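Local atomic coordinates of eukaryotic translation initiation factor 2D (Homo sapiens, PDB entry 5W2F), a protein that delivers tRNA to the P-site of the eukaryotic ribosome without requiring GTP, and is represented here by its C-terminal region. Residues 8-11 and 12-15; 144-147 and 148-152; 179-183 and 184-188. All coordinates share one frame; numbering follows the deposited sequence.

Contact 1 (8-11 and 12-15); sequences CVPA and SMTL
Pro10 O receives the amide of Met13 (N to O, 3.0 Å) and Ala11 O that of Thr14 (N to O, 3.2 Å), two successive i to i+3 bonds that wind the chain into a tight 3-10 turn as it leaves strand 4-8 and enters helix 14-17. Both amides approach from above the plane of the carbonyl they use. The side chain of Thr14 adds a third bond: its OG1 donates to Ala11 O across 3.0 Å, and this time the donor lies in the carbonyl plane. With chi1 at 51°, OG1 stands between the backbone N and the carbonyl carbon of its own residue, which brings the hydroxyl back beside its own amide so that one oxygen is gripped twice by one residue. The methyl CG2 of Thr14 rests against the same carbonyl. The contact between Pro10 and Met13 is apolar. Met13 CG stands beside its backbone N, anti to the carbonyl carbon (chi1 -58°), and its thioether crosses the proline ring obliquely, with SD 3.7 Å from Pro10 CD, while CG lies 3.8 Å from Pro10 CG. Ser12 OG approaches the same ring carbon, and Val9 CG1 makes a looser approach to Met13 CB at 4.4 Å. Residues 8-15 lie in the SWIB/MDM2 region; Met13 also reaches Cys64 of helix 59-65, Pro10 packs on Leu90 and Gln91, and the backbone of Val9 is bonded to Gly25 and Ser26. Chemically, the Ala11 carbonyl, which accepts both the amide and the hydroxyl of Thr14, probably helps to hold the first turn, with Met13 at the N-cap position, while the buried Met13 thioether covers part of the Pro10 ring.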
ATOM      1  N   CYS A   8      -7.553  -5.805  -1.674  1.00 21.09           N
ATOM      2  CA  CYS A   8      -8.948  -5.407  -1.588  1.00 21.60           C
ATOM      3  C   CYS A   8      -9.711  -5.978  -2.774  1.00 22.29           C
ATOM      4  O   CYS A   8      -9.283  -5.864  -3.916  1.00 23.31           O
ATOM      5  CB  CYS A   8      -9.063  -3.890  -1.536  1.00 22.82           C
ATOM      6  SG  CYS A   8     -10.740  -3.276  -1.277  1.00 29.28           S
ATOM      7  N   VAL A   9     -10.852  -6.588  -2.486  1.00 21.84           N
ATOM      8  CA  VAL A   9     -11.671  -7.241  -3.506  1.00 23.10           C
ATOM      9  C   VAL A   9     -12.395  -6.197  -4.370  1.00 23.73           C
ATOM     10  O   VAL A   9     -13.257  -5.480  -3.862  1.00 27.41           O
ATOM     11  CB  VAL A   9     -12.707  -8.190  -2.869  1.00 23.27           C
ATOM     12  CG1 VAL A   9     -13.588  -8.821  -3.950  1.00 24.22           C
ATOM     13  CG2 VAL A   9     -12.020  -9.259  -2.010  1.00 24.53           C
ATOM     14  N   PRO A  10     -12.059  -6.124  -5.672  1.00 23.90           N
ATOM     15  CA  PRO A  10     -12.764  -5.192  -6.542  1.00 26.17           C
ATOM     16  C   PRO A  10     -14.066  -5.783  -7.047  1.00 26.91           C
ATOM     17  O   PRO A  10     -14.256  -7.001  -6.988  1.00 26.49           O
ATOM     18  CB  PRO A  10     -11.796  -4.992  -7.695  1.00 27.87           C
ATOM     19  CG  PRO A  10     -11.105  -6.298  -7.818  1.00 26.04           C
ATOM     20  CD  PRO A  10     -11.024  -6.866  -6.421  1.00 24.05           C
ATOM     21  N   ALA A  11     -14.930  -4.930  -7.586  1.00 28.07           N
ATOM     22  CA  ALA A  11     -16.214  -5.374  -8.096  1.00 28.63           C
ATOM     23  C   ALA A  11     -16.077  -6.521  -9.090  1.00 29.51           C
ATOM     24  O   ALA A  11     -16.872  -7.471  -9.068  1.00 31.26           O
ATOM     25  CB  ALA A  11     -16.949  -4.205  -8.745  1.00 30.65           C
ATOM     26  N   SER A  12     -15.048  -6.448  -9.934  1.00 28.68           N
ATOM     27  CA  SER A  12     -14.832  -7.454 -10.980  1.00 29.89           C
ATOM     28  C   SER A  12     -14.592  -8.867 -10.457  1.00 27.87           C
ATOM     29  O   SER A  12     -14.737  -9.827 -11.212  1.00 33.72           O
ATOM     30  CB  SER A  12     -13.656  -7.049 -11.868  1.00 31.79           C
ATOM     31  OG  SER A  12     -12.464  -7.001 -11.116  1.00 32.08           O
ATOM     32  N   MET A  13     -14.179  -8.996  -9.198  1.00 24.86           N
ATOM     33  CA  MET A  13     -13.876 -10.314  -8.609  1.00 25.26           C
ATOM     34  C   MET A  13     -14.893 -10.797  -7.577  1.00 26.95           C
ATOM     35  O   MET A  13     -14.653 -11.788  -6.890  1.00 27.47           O
ATOM     36  CB  MET A  13     -12.486 -10.269  -7.987  1.00 24.91           C
ATOM     37  CG  MET A  13     -11.429  -9.884  -9.006  1.00 27.57           C
ATOM     38  SD  MET A  13      -9.773  -9.765  -8.348  1.00 28.76           S
ATOM     39  CE  MET A  13      -9.235 -11.452  -8.454  1.00 29.21           C
ATOM     40  N   THR A  14     -16.047 -10.149  -7.490  1.00 27.52           N
ATOM     41  CA  THR A  14     -17.014 -10.506  -6.452  1.00 30.93           C
ATOM     42  C   THR A  14     -17.513 -11.947  -6.550  1.00 31.34           C
ATOM     43  O   THR A  14     -17.659 -12.611  -5.529  1.00 31.44           O
ATOM     44  CB  THR A  14     -18.197  -9.518  -6.408  1.00 36.30           C
ATOM     45  OG1 THR A  14     -18.746  -9.350  -7.713  1.00 44.86           O
ATOM     46  CG2 THR A  14     -17.718  -8.187  -5.921  1.00 35.67           C
ATOM     47  N   LEU A  15     -17.726 -12.448  -7.768  1.00 30.87           N
ATOM     48  CA  LEU A  15     -18.206 -13.828  -7.928  1.00 30.99           C
ATOM     49  C   LEU A  15     -17.185 -14.863  -7.457  1.00 29.78           C
ATOM     50  O   LEU A  15     -17.569 -15.912  -6.934  1.00 33.27           O
ATOM     51  CB  LEU A  15     -18.651 -14.114  -9.367  1.00 32.14           C
ATOM     52  CG  LEU A  15     -19.823 -13.269  -9.882  1.00 34.29           C
ATOM     53  CD1 LEU A  15     -20.147 -13.591 -11.339  1.00 35.91           C
ATOM     54  CD2 LEU A  15     -21.042 -13.466  -8.992  1.00 38.45           C
TER

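Contact 2 (144-147 and 148-152); sequences AILQ and QRCQA. With FMT (formic acid), chain C.
The guanidinium of Arg149, on a side chain whose CB starts out against the carbonyl of Ile145, meets a bound formic acid molecule at its edge, with the carbon of that molecule in its plane, and also makes a cation-pi contact with Trp180. Two nearly straight bonds hold the formic acid side-on, presumably as formate: Arg149 NE to its O2 is 2.8 Å (175° at the hydrogen) and Arg149 NH1 to its O1 is 2.9 Å. His177 ND1 is a further partner of this molecule, which probably came from the crystallisation liquor. The arginine chain bends at chi2 (74°), and its end leads away from the preceding turn to this site. In the backbone, Arg149 N is bonded to Ile145 O at 2.9 Å and Cys150 N to Leu146 O at 2.7 Å. Leu146 CD2 lies 4.0 Å from Cys150 SG, on the side of the helix that faces Leu178 and Ile170. Gln147, extended beyond CG, sends OE1 to the backbone N of Thr154. At the helix end Gln151 adopts positive phi (53°) and turns the chain back, so that Ala152 N makes a weak bond to Gln147 O (3.4 Å) and Gln147 CA sets a C-H against Ala152 O at 3.3 Å. Together with the weak bond from Gln151 backbone N to Gln148 O, this is a Schellman motif, closing helix 139-150 of the SUI1 domain before strand 154-158.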
ATOM      1  N   ALA A 144       2.703  21.007  13.746  1.00 24.01           N
ATOM      2  CA  ALA A 144       2.698  21.581  15.096  1.00 26.02           C
ATOM      3  C   ALA A 144       3.775  20.954  15.987  1.00 26.49           C
ATOM      4  O   ALA A 144       4.515  21.653  16.682  1.00 28.63           O
ATOM      5  CB  ALA A 144       1.318  21.486  15.743  1.00 26.42           C
ATOM      6  N   ILE A 145       3.886  19.638  15.938  1.00 25.81           N
ATOM      7  CA  ILE A 145       4.909  18.930  16.690  1.00 26.91           C
ATOM      8  C   ILE A 145       6.315  19.403  16.274  1.00 25.84           C
ATOM      9  O   ILE A 145       7.169  19.687  17.124  1.00 28.89           O
ATOM     10  CB  ILE A 145       4.785  17.404  16.488  1.00 26.73           C
ATOM     11  CG1 ILE A 145       3.511  16.862  17.151  1.00 27.67           C
ATOM     12  CG2 ILE A 145       6.021  16.692  17.021  1.00 28.23           C
ATOM     13  CD1 ILE A 145       3.127  15.481  16.668  1.00 30.10           C
ATOM     14  N   LEU A 146       6.545  19.473  14.966  1.00 25.27           N
ATOM     15  CA  LEU A 146       7.849  19.876  14.469  1.00 24.30           C
ATOM     16  C   LEU A 146       8.167  21.349  14.721  1.00 26.08           C
ATOM     17  O   LEU A 146       9.327  21.691  14.941  1.00 27.60           O
ATOM     18  CB  LEU A 146       7.999  19.567  12.979  1.00 22.51           C
ATOM     19  CG  LEU A 146       8.045  18.075  12.655  1.00 22.95           C
ATOM     20  CD1 LEU A 146       8.056  17.899  11.147  1.00 22.30           C
ATOM     21  CD2 LEU A 146       9.294  17.440  13.245  1.00 24.63           C
ATOM     22  N   GLN A 147       7.163  22.225  14.705  1.00 25.26           N
ATOM     23  CA  GLN A 147       7.425  23.637  15.002  1.00 27.15           C
ATOM     24  C   GLN A 147       8.044  23.778  16.409  1.00 29.39           C
ATOM     25  O   GLN A 147       9.002  24.545  16.600  1.00 31.31           O
ATOM     26  CB  GLN A 147       6.154  24.478  14.830  1.00 28.77           C
ATOM     27  CG  GLN A 147       6.357  25.998  14.916  1.00 31.02           C
ATOM     28  CD  GLN A 147       5.216  26.792  14.266  1.00 34.78           C
ATOM     29  OE1 GLN A 147       5.098  26.895  13.033  1.00 34.91           O
ATOM     30  NE2 GLN A 147       4.389  27.362  15.089  1.00 39.59           N
ATOM     31  N   GLN A 148       7.526  23.008  17.368  1.00 29.83           N
ATOM     32  CA  GLN A 148       8.080  22.961  18.726  1.00 34.66           C
ATOM     33  C   GLN A 148       9.429  22.250  18.786  1.00 33.14           C
ATOM     34  O   GLN A 148      10.372  22.792  19.351  1.00 36.83           O
ATOM     35  CB  GLN A 148       7.098  22.268  19.679  1.00 37.00           C
ATOM     36  CG  GLN A 148       7.516  22.244  21.150  1.00 44.37           C
ATOM     37  CD  GLN A 148       7.534  23.623  21.791  1.00 52.62           C
ATOM     38  OE1 GLN A 148       8.559  24.063  22.325  1.00 65.11           O
ATOM     39  NE2 GLN A 148       6.400  24.315  21.739  1.00 60.45           N
ATOM     40  N   ARG A 149       9.517  21.053  18.192  1.00 32.20           N
ATOM     41  CA  ARG A 149      10.735  20.223  18.255  1.00 31.23           C
ATOM     42  C   ARG A 149      11.907  20.917  17.576  1.00 32.00           C
ATOM     43  O   ARG A 149      13.027  20.908  18.101  1.00 36.37           O
ATOM     44  CB  ARG A 149      10.506  18.853  17.600  1.00 32.22           C
ATOM     45  CG  ARG A 149      11.619  17.815  17.791  1.00 35.78           C
ATOM     46  CD  ARG A 149      11.614  17.248  19.206  1.00 41.48           C
ATOM     47  NE  ARG A 149      12.537  16.120  19.373  1.00 40.13           N
ATOM     48  CZ  ARG A 149      12.556  15.304  20.428  1.00 42.57           C
ATOM     49  NH1 ARG A 149      13.437  14.312  20.468  1.00 43.35           N
ATOM     50  NH2 ARG A 149      11.703  15.459  21.452  1.00 44.57           N
ATOM     51  N   CYS A 150      11.640  21.511  16.411  1.00 30.31           N
ATOM     52  CA  CYS A 150      12.680  22.138  15.604  1.00 28.77           C
ATOM     53  C   CYS A 150      12.982  23.586  15.979  1.00 31.03           C
ATOM     54  O   CYS A 150      14.015  24.110  15.567  1.00 33.06           O
ATOM     55  CB  CYS A 150      12.293  22.105  14.135  1.00 26.97           C
ATOM     56  SG  CYS A 150      11.944  20.462  13.476  1.00 26.66           S
ATOM     57  N   GLN A 151      12.078  24.235  16.710  1.00 32.73           N
ATOM     58  CA  GLN A 151      12.156  25.684  16.973  1.00 33.56           C
ATOM     59  C   GLN A 151      12.290  26.458  15.661  1.00 31.70           C
ATOM     60  O   GLN A 151      13.173  27.305  15.486  1.00 35.76           O
ATOM     61  CB  GLN A 151      13.284  26.011  17.969  1.00 38.65           C
ATOM     62  CG  GLN A 151      13.078  25.375  19.341  1.00 46.23           C
ATOM     63  CD  GLN A 151      11.838  25.882  20.066  1.00 56.63           C
ATOM     64  OE1 GLN A 151      11.489  27.061  19.977  1.00 62.85           O
ATOM     65  NE2 GLN A 151      11.167  24.990  20.798  1.00 62.53           N
ATOM     66  N   ALA A 152      11.406  26.107  14.729  1.00 29.92           N
ATOM     67  CA  ALA A 152      11.418  26.656  13.390  1.00 29.02           C
ATOM     68  C   ALA A 152      10.004  26.642  12.840  1.00 28.68           C
ATOM     69  O   ALA A 152       9.212  25.745  13.141  1.00 31.48           O
ATOM     70  CB  ALA A 152      12.324  25.831  12.494  1.00 28.72           C
TER
HETATM   71  C   FMT C 602      15.497  14.729  17.519  1.00 36.69           C
HETATM   72  O1  FMT C 602      15.550  13.977  18.486  1.00 44.65           O
HETATM   73  O2  FMT C 602      14.429  15.508  17.405  1.00 33.44           O

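Contact 3 (179-183 and 184-188); sequences GWLLL and EEYQL
The C-terminal end of helix 175-185 widens into a pi-type turn, in which Trp180 O accepts two amides at once: Glu185 N at 3.0 Å, nearly along the C=O axis, and Glu184 N at 2.9 Å, from above the carbonyl plane. The wider spacing continues with Tyr186 N bonded to Leu181 O (2.9 Å) and then with Leu188 N to Leu182 O, also 2.9 Å and in the carbonyl plane. Around this backbone the side chains pair up. Glu185 is bent at chi2 and lays its methylene CG against the indole of Trp180, 3.2 Å from CZ2, close to the CE2-CZ2 bond; its carboxylate is turned 31° from the ring plane. Glu184, extended beyond CG, instead brings OE1 to the indole edge at CD1 (3.7 Å), with its carboxylate almost perpendicular to the ring. The two glutamates therefore frame the indole quite differently, one by its aliphatic stem and the other by its acid group. Leu181 and Tyr186 lie side by side and point the same way, with Leu181 CD1 3.5 Å from Tyr186 CE2; both also pack on Ile145 of helix 139-150. Leu182 CD2 meets Leu188 CD1 at 4.1 Å, and both residues rest on Ile113 of strand 113-121. Gln187, in left-handed conformation (phi 56°), turns the chain, and one water donates to both Leu183 O and Leu188 O, joining the last turn to the outgoing loop. The i to i+5 bonds are those of a pi-type turn, and with Leu188 N bonded to Leu182 O (i to i+6) the helix ends without the bond pattern of a Schellman motif, while packing against the sheet of the alpha/beta SUI1 fold.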
ATOM      1  N   GLY A 179      13.621  12.014  11.415  1.00 19.91           N
ATOM      2  CA  GLY A 179      14.055  10.684  11.820  1.00 20.59           C
ATOM      3  C   GLY A 179      13.524  10.321  13.191  1.00 19.73           C
ATOM      4  O   GLY A 179      12.943   9.245  13.380  1.00 20.87           O
ATOM      5  N   TRP A 180      13.663  11.238  14.147  1.00 21.06           N
ATOM      6  CA  TRP A 180      13.099  11.008  15.471  1.00 21.59           C
ATOM      7  C   TRP A 180      11.590  10.760  15.398  1.00 21.96           C
ATOM      8  O   TRP A 180      11.072   9.778  15.931  1.00 22.04           O
ATOM      9  CB  TRP A 180      13.408  12.192  16.387  1.00 23.85           C
ATOM     10  CG  TRP A 180      12.530  12.239  17.588  1.00 26.42           C
ATOM     11  CD1 TRP A 180      12.620  11.450  18.693  1.00 29.99           C
ATOM     12  CD2 TRP A 180      11.358  13.058  17.770  1.00 26.47           C
ATOM     13  NE1 TRP A 180      11.603  11.744  19.568  1.00 31.73           N
ATOM     14  CE2 TRP A 180      10.820  12.733  19.031  1.00 30.97           C
ATOM     15  CE3 TRP A 180      10.742  14.054  17.008  1.00 28.50           C
ATOM     16  CZ2 TRP A 180       9.682  13.361  19.541  1.00 33.10           C
ATOM     17  CZ3 TRP A 180       9.585  14.663  17.507  1.00 29.49           C
ATOM     18  CH2 TRP A 180       9.079  14.315  18.765  1.00 30.41           C
ATOM     19  N   LEU A 181      10.888  11.675  14.762  1.00 20.83           N
ATOM     20  CA  LEU A 181       9.436  11.634  14.773  1.00 20.01           C
ATOM     21  C   LEU A 181       8.921  10.361  14.123  1.00 19.76           C
ATOM     22  O   LEU A 181       8.062   9.666  14.681  1.00 20.85           O
ATOM     23  CB  LEU A 181       8.855  12.868  14.072  1.00 21.19           C
ATOM     24  CG  LEU A 181       7.317  12.983  14.088  1.00 22.45           C
ATOM     25  CD1 LEU A 181       6.795  13.027  15.519  1.00 25.35           C
ATOM     26  CD2 LEU A 181       6.799  14.183  13.305  1.00 26.40           C
ATOM     27  N   LEU A 182       9.434  10.051  12.940  1.00 18.34           N
ATOM     28  CA  LEU A 182       8.906   8.948  12.162  1.00 18.55           C
ATOM     29  C   LEU A 182       9.393   7.586  12.641  1.00 19.48           C
ATOM     30  O   LEU A 182       8.604   6.650  12.695  1.00 19.99           O
ATOM     31  CB  LEU A 182       9.229   9.135  10.679  1.00 19.17           C
ATOM     32  CG  LEU A 182       8.678  10.403  10.060  1.00 19.44           C
ATOM     33  CD1 LEU A 182       9.123  10.530   8.604  1.00 20.61           C
ATOM     34  CD2 LEU A 182       7.158  10.530  10.159  1.00 20.89           C
ATOM     35  N   LEU A 183      10.682   7.464  12.955  1.00 19.99           N
ATOM     36  CA  LEU A 183      11.241   6.167  13.353  1.00 20.57           C
ATOM     37  C   LEU A 183      11.053   5.873  14.822  1.00 21.60           C
ATOM     38  O   LEU A 183      10.824   4.739  15.189  1.00 23.85           O
ATOM     39  CB  LEU A 183      12.742   6.096  13.050  1.00 20.54           C
ATOM     40  CG  LEU A 183      13.144   6.297  11.587  1.00 20.86           C
ATOM     41  CD1 LEU A 183      14.660   6.267  11.469  1.00 22.34           C
ATOM     42  CD2 LEU A 183      12.555   5.213  10.710  1.00 22.57           C
ATOM     43  N   GLU A 184      11.197   6.880  15.673  1.00 22.73           N
ATOM     44  CA  GLU A 184      11.155   6.647  17.114  1.00 25.33           C
ATOM     45  C   GLU A 184       9.743   6.842  17.647  1.00 25.29           C
ATOM     46  O   GLU A 184       9.177   5.932  18.256  1.00 27.83           O
ATOM     47  CB  GLU A 184      12.164   7.525  17.838  1.00 26.84           C
ATOM     48  CG  GLU A 184      13.611   7.243  17.492  1.00 33.34           C
ATOM     49  CD  GLU A 184      14.576   8.155  18.264  1.00 43.18           C
ATOM     50  OE1 GLU A 184      14.400   8.337  19.495  1.00 48.06           O
ATOM     51  OE2 GLU A 184      15.507   8.712  17.637  1.00 51.91           O
ATOM     52  N   GLU A 185       9.142   7.995  17.383  1.00 22.83           N
ATOM     53  CA  GLU A 185       7.808   8.257  17.921  1.00 24.14           C
ATOM     54  C   GLU A 185       6.707   7.445  17.256  1.00 22.27           C
ATOM     55  O   GLU A 185       5.879   6.862  17.955  1.00 25.79           O
ATOM     56  CB  GLU A 185       7.486   9.728  17.827  1.00 25.61           C
ATOM     57  CG  GLU A 185       8.341  10.547  18.741  1.00 31.48           C
ATOM     58  CD  GLU A 185       8.189  10.119  20.200  1.00 39.27           C
ATOM     59  OE1 GLU A 185       7.046  10.071  20.693  1.00 42.32           O
ATOM     60  OE2 GLU A 185       9.211   9.781  20.829  1.00 47.63           O
ATOM     61  N   TYR A 186       6.718   7.362  15.926  1.00 20.39           N
ATOM     62  CA  TYR A 186       5.682   6.605  15.219  1.00 21.18           C
ATOM     63  C   TYR A 186       6.098   5.195  14.818  1.00 20.32           C
ATOM     64  O   TYR A 186       5.271   4.459  14.301  1.00 21.05           O
ATOM     65  CB  TYR A 186       5.142   7.405  14.022  1.00 20.79           C
ATOM     66  CG  TYR A 186       4.432   8.659  14.454  1.00 22.17           C
ATOM     67  CD1 TYR A 186       3.320   8.585  15.294  1.00 25.66           C
ATOM     68  CD2 TYR A 186       4.838   9.915  14.026  1.00 25.21           C
ATOM     69  CE1 TYR A 186       2.658   9.737  15.716  1.00 28.15           C
ATOM     70  CE2 TYR A 186       4.173  11.057  14.432  1.00 27.38           C
ATOM     71  CZ  TYR A 186       3.100  10.970  15.290  1.00 27.95           C
ATOM     72  OH  TYR A 186       2.453  12.122  15.694  1.00 32.75           O
ATOM     73  N   GLN A 187       7.363   4.821  15.054  1.00 20.09           N
ATOM     74  CA  GLN A 187       7.846   3.436  14.833  0.54 21.46           C
ATOM     75  C   GLN A 187       7.606   2.938  13.410  1.00 20.95           C
ATOM     76  O   GLN A 187       7.354   1.753  13.168  1.00 23.22           O
ATOM     77  CB  GLN A 187       7.230   2.471  15.861  0.54 23.53           C
ATOM     78  CG  GLN A 187       7.683   2.734  17.288  0.54 25.27           C
ATOM     79  CD  GLN A 187       9.122   2.326  17.531  0.54 28.11           C
ATOM     80  OE1 GLN A 187       9.523   1.215  17.203  0.54 33.77           O
ATOM     81  NE2 GLN A 187       9.908   3.233  18.105  0.54 31.62           N
ATOM     82  N   LEU A 188       7.710   3.851  12.452  1.00 19.57           N
ATOM     83  CA  LEU A 188       7.494   3.512  11.066  1.00 20.03           C
ATOM     84  C   LEU A 188       8.724   2.779  10.494  1.00 20.47           C
ATOM     85  O   LEU A 188       9.846   3.007  10.957  1.00 21.60           O
ATOM     86  CB  LEU A 188       7.169   4.756  10.247  1.00 20.68           C
ATOM     87  CG  LEU A 188       5.848   5.448  10.568  1.00 22.01           C
ATOM     88  CD1 LEU A 188       5.712   6.708   9.754  1.00 24.69           C
ATOM     89  CD2 LEU A 188       4.656   4.549  10.302  1.00 22.20           C
TER
HETATM   90  O   HOH W   1      11.121   2.563  13.325  1.00 29.14           O

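How the contacts relate
Contacts 2 and 3 are neighbours within the SUI1 domain, with centres 15 Å apart, and they mark the C-terminal ends of helices 139-150 and 175-185. The helices meet where Ile145 CD1 lies 3.6 Å from Tyr186 OH and where Leu146 CD2 lies 4.1 Å from Leu181 CD2. Arg149 NH1 comes within 3.3 Å of Trp180 NE1, and the Trp180 side chain lies about 3 Å (nearest atoms) from the formic acid bound in contact 2. Contact 1 belongs to the SWIB/MDM2 region on the opposite side of the chain's centre: its centre is 44 Å from that of contact 2 and 36 Å from that of contact 3, and it touches neither.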